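Local coordinates for putative cell filamentation protein (PDB 4N67) that probably acts as a Fic-domain AMP transferase (AMPylator) translocated into host cells by the VirB secretion system, and binds ADP, at residues T64-W67 and C68-K72. The protein carries 2 engineered substitutions. Numbering follows the deposited sequence.
Sequences TIHW and CLFHK. Engineered in segment 68-72: Lys72 (natural residue Asn).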
ATOM      1  N   THR A  64      -4.911   2.916  -8.795  1.00  9.33           N
ATOM      2  CA  THR A  64      -6.371   2.916  -8.703  1.00  9.48           C
ATOM      3  C   THR A  64      -6.855   2.673  -7.275  1.00  9.03           C
ATOM      4  O   THR A  64      -7.755   3.365  -6.798  1.00  9.57           O
ATOM      5  CB  THR A  64      -6.980   1.897  -9.653  1.00  9.64           C
ATOM      6  OG1 THR A  64      -6.833   2.390 -10.992  1.00 10.30           O
ATOM      7  CG2 THR A  64      -8.428   1.677  -9.380  1.00  9.95           C
ATOM      8  N   ILE A  65      -6.272   1.704  -6.577  1.00  9.02           N
ATOM      9  CA  ILE A  65      -6.623   1.499  -5.195  1.00  9.43           C
ATOM     10  C   ILE A  65      -6.395   2.742  -4.359  1.00  8.88           C
ATOM     11  O   ILE A  65      -7.276   3.176  -3.605  1.00  9.57           O
ATOM     12  CB  ILE A  65      -5.850   0.312  -4.575  1.00  9.50           C
ATOM     13  CG1 ILE A  65      -6.228  -1.000  -5.279  1.00  9.97           C
ATOM     14  CG2 ILE A  65      -6.102   0.213  -3.088  1.00 10.01           C
ATOM     15  CD1 ILE A  65      -5.309  -2.137  -4.917  1.00 10.15           C
ATOM     16  N   HIS A  66      -5.216   3.348  -4.498  1.00  8.90           N
ATOM     17  CA  HIS A  66      -4.906   4.540  -3.712  1.00  9.22           C
ATOM     18  C   HIS A  66      -5.921   5.634  -4.045  1.00  9.47           C
ATOM     19  O   HIS A  66      -6.410   6.342  -3.174  1.00  9.91           O
ATOM     20  CB  HIS A  66      -3.505   5.037  -3.993  1.00  9.32           C
ATOM     21  CG  HIS A  66      -3.048   6.088  -3.053  1.00  9.47           C
ATOM     22  ND1 HIS A  66      -3.212   7.441  -3.291  1.00 10.16           N
ATOM     23  CD2 HIS A  66      -2.414   5.989  -1.865  1.00  9.60           C
ATOM     24  CE1 HIS A  66      -2.692   8.119  -2.284  1.00 10.28           C
ATOM     25  NE2 HIS A  66      -2.215   7.264  -1.404  1.00  9.79           N
ATOM     26  N   TRP A  67      -6.246   5.780  -5.322  1.00  9.52           N
ATOM     27  CA  TRP A  67      -7.220   6.797  -5.739  1.00 10.02           C
ATOM     28  C   TRP A  67      -8.587   6.506  -5.071  1.00 10.24           C
ATOM     29  O   TRP A  67      -9.225   7.393  -4.516  1.00 10.24           O
ATOM     30  CB  TRP A  67      -7.372   6.845  -7.253  1.00 10.50           C
ATOM     31  CG  TRP A  67      -8.305   7.934  -7.665  1.00 10.96           C
ATOM     32  CD1 TRP A  67      -7.970   9.247  -7.848  1.00 12.56           C
ATOM     33  CD2 TRP A  67      -9.698   7.818  -7.897  1.00 12.30           C
ATOM     34  NE1 TRP A  67      -9.123   9.961  -8.201  1.00 12.83           N
ATOM     35  CE2 TRP A  67     -10.179   9.104  -8.230  1.00 12.40           C
ATOM     36  CE3 TRP A  67     -10.599   6.752  -7.840  1.00 13.17           C
ATOM     37  CZ2 TRP A  67     -11.530   9.361  -8.517  1.00 13.93           C
ATOM     38  CZ3 TRP A  67     -12.000   7.030  -8.123  1.00 14.30           C
ATOM     39  CH2 TRP A  67     -12.410   8.312  -8.454  1.00 14.35           C
ATOM     40  N   CYS A  68      -9.052   5.264  -5.120  0.60  9.88           N
ATOM     41  CA  CYS A  68     -10.362   4.943  -4.542  0.60 10.39           C
ATOM     42  C   CYS A  68     -10.358   5.239  -3.049  0.60 10.67           C
ATOM     43  O   CYS A  68     -11.292   5.852  -2.520  0.60 11.10           O
ATOM     44  CB  CYS A  68     -10.727   3.491  -4.826  0.60 10.19           C
ATOM     45  SG  CYS A  68     -11.086   3.143  -6.564  0.60 10.55           S
ATOM     46  N   LEU A  69      -9.302   4.825  -2.368  1.00 10.69           N
ATOM     47  CA  LEU A  69      -9.260   5.013  -0.911  1.00 10.74           C
ATOM     48  C   LEU A  69      -9.113   6.476  -0.510  1.00 10.85           C
ATOM     49  O   LEU A  69      -9.670   6.877   0.516  1.00 11.54           O
ATOM     50  CB  LEU A  69      -8.126   4.182  -0.252  1.00 11.27           C
ATOM     51  CG  LEU A  69      -8.228   2.671  -0.424  1.00 11.86           C
ATOM     52  CD1 LEU A  69      -7.047   1.980   0.241  1.00 12.10           C
ATOM     53  CD2 LEU A  69      -9.542   2.086   0.079  1.00 12.94           C
ATOM     54  N   PHE A  70      -8.401   7.280  -1.297  1.00 10.03           N
ATOM     55  CA  PHE A  70      -7.984   8.591  -0.858  1.00 10.61           C
ATOM     56  C   PHE A  70      -8.505   9.778  -1.644  1.00 10.48           C
ATOM     57  O   PHE A  70      -8.258  10.918  -1.233  1.00 10.77           O
ATOM     58  CB  PHE A  70      -6.458   8.686  -0.767  1.00 10.83           C
ATOM     59  CG  PHE A  70      -5.880   7.875   0.338  1.00 11.17           C
ATOM     60  CD1 PHE A  70      -5.826   8.402   1.604  1.00 11.56           C
ATOM     61  CD2 PHE A  70      -5.421   6.578   0.128  1.00 11.53           C
ATOM     62  CE1 PHE A  70      -5.313   7.660   2.660  1.00 12.04           C
ATOM     63  CE2 PHE A  70      -4.926   5.836   1.188  1.00 12.07           C
ATOM     64  CZ  PHE A  70      -4.898   6.371   2.452  1.00 12.27           C
ATOM     65  N   HIS A  71      -9.215   9.581  -2.738  1.00 10.79           N
ATOM     66  CA  HIS A  71      -9.572  10.733  -3.562  1.00 11.74           C
ATOM     67  C   HIS A  71     -10.485  11.749  -2.899  1.00 11.87           C
ATOM     68  O   HIS A  71     -10.455  12.907  -3.278  1.00 12.31           O
ATOM     69  CB  HIS A  71     -10.098  10.369  -4.936  1.00 12.61           C
ATOM     70  CG  HIS A  71     -11.508   9.959  -4.948  1.00 14.53           C
ATOM     71  ND1 HIS A  71     -11.950   8.692  -4.629  1.00 16.41           N
ATOM     72  CD2 HIS A  71     -12.610  10.663  -5.311  1.00 16.28           C
ATOM     73  CE1 HIS A  71     -13.263   8.642  -4.767  1.00 17.42           C
ATOM     74  NE2 HIS A  71     -13.679   9.819  -5.186  1.00 18.54           N
ATOM     75  N   LYS A  72     -11.282  11.337  -1.919  1.00 11.70           N
ATOM     76  CA  LYS A  72     -12.108  12.324  -1.213  1.00 12.59           C
ATOM     77  C   LYS A  72     -11.301  13.090  -0.165  1.00 12.03           C
ATOM     78  O   LYS A  72     -11.766  14.107   0.339  1.00 11.71           O
ATOM     79  CB  LYS A  72     -13.339  11.671  -0.585  1.00 14.59           C
ATOM     80  CG  LYS A  72     -14.222  11.092  -1.678  1.00 16.69           C
ATOM     81  CD  LYS A  72     -15.452  10.384  -1.181  1.00 20.23           C
ATOM     82  CE  LYS A  72     -15.989   9.432  -2.255  1.00 22.23           C
ATOM     83  NZ  LYS A  72     -16.765   8.266  -1.739  1.00 23.60           N
TER
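The imidazole of His71 lies flat on the six-membered ring of Trp67, a face-to-face stack with centroids 3.9 Å apart and planes 6° from parallel. Trp67 lies on helix 59-70 of the Fic fold, and His71 follows four residues later. CB of His71 sits over the five-membered ring of the same indole face in a CH-pi contact, while CG of the engineered Lys72 lies over the other imidazole face. At the indole edge, in plane, is Cys68 SG, 3.9 Å from Trp67 CE3. One residue earlier in each segment, His66 and Phe70 form an offset stack, planes at 25°, with Phe70 CD2 3.6 Å from His66 NE2. ND1 of His66 is hydrogen-bonded to Gly78 N and NE2 to Lys157 O, fixing the ring's rotation, and Phe155 stacks on it; the Phe70 side chain is about 5 Å from the magnesium. Ile65 and Leu69 lie side by side, touching helix 30-48; Ile65 also meets helix 164-174. His71 holds CG between its backbone N and carbonyl carbon (chi1 80°), directing ND1 at Trp67 O. Trp67 O accepts from opposite faces of its carbonyl plane, His71 N at 2.8 Å and His71 ND1 at 3.0 Å.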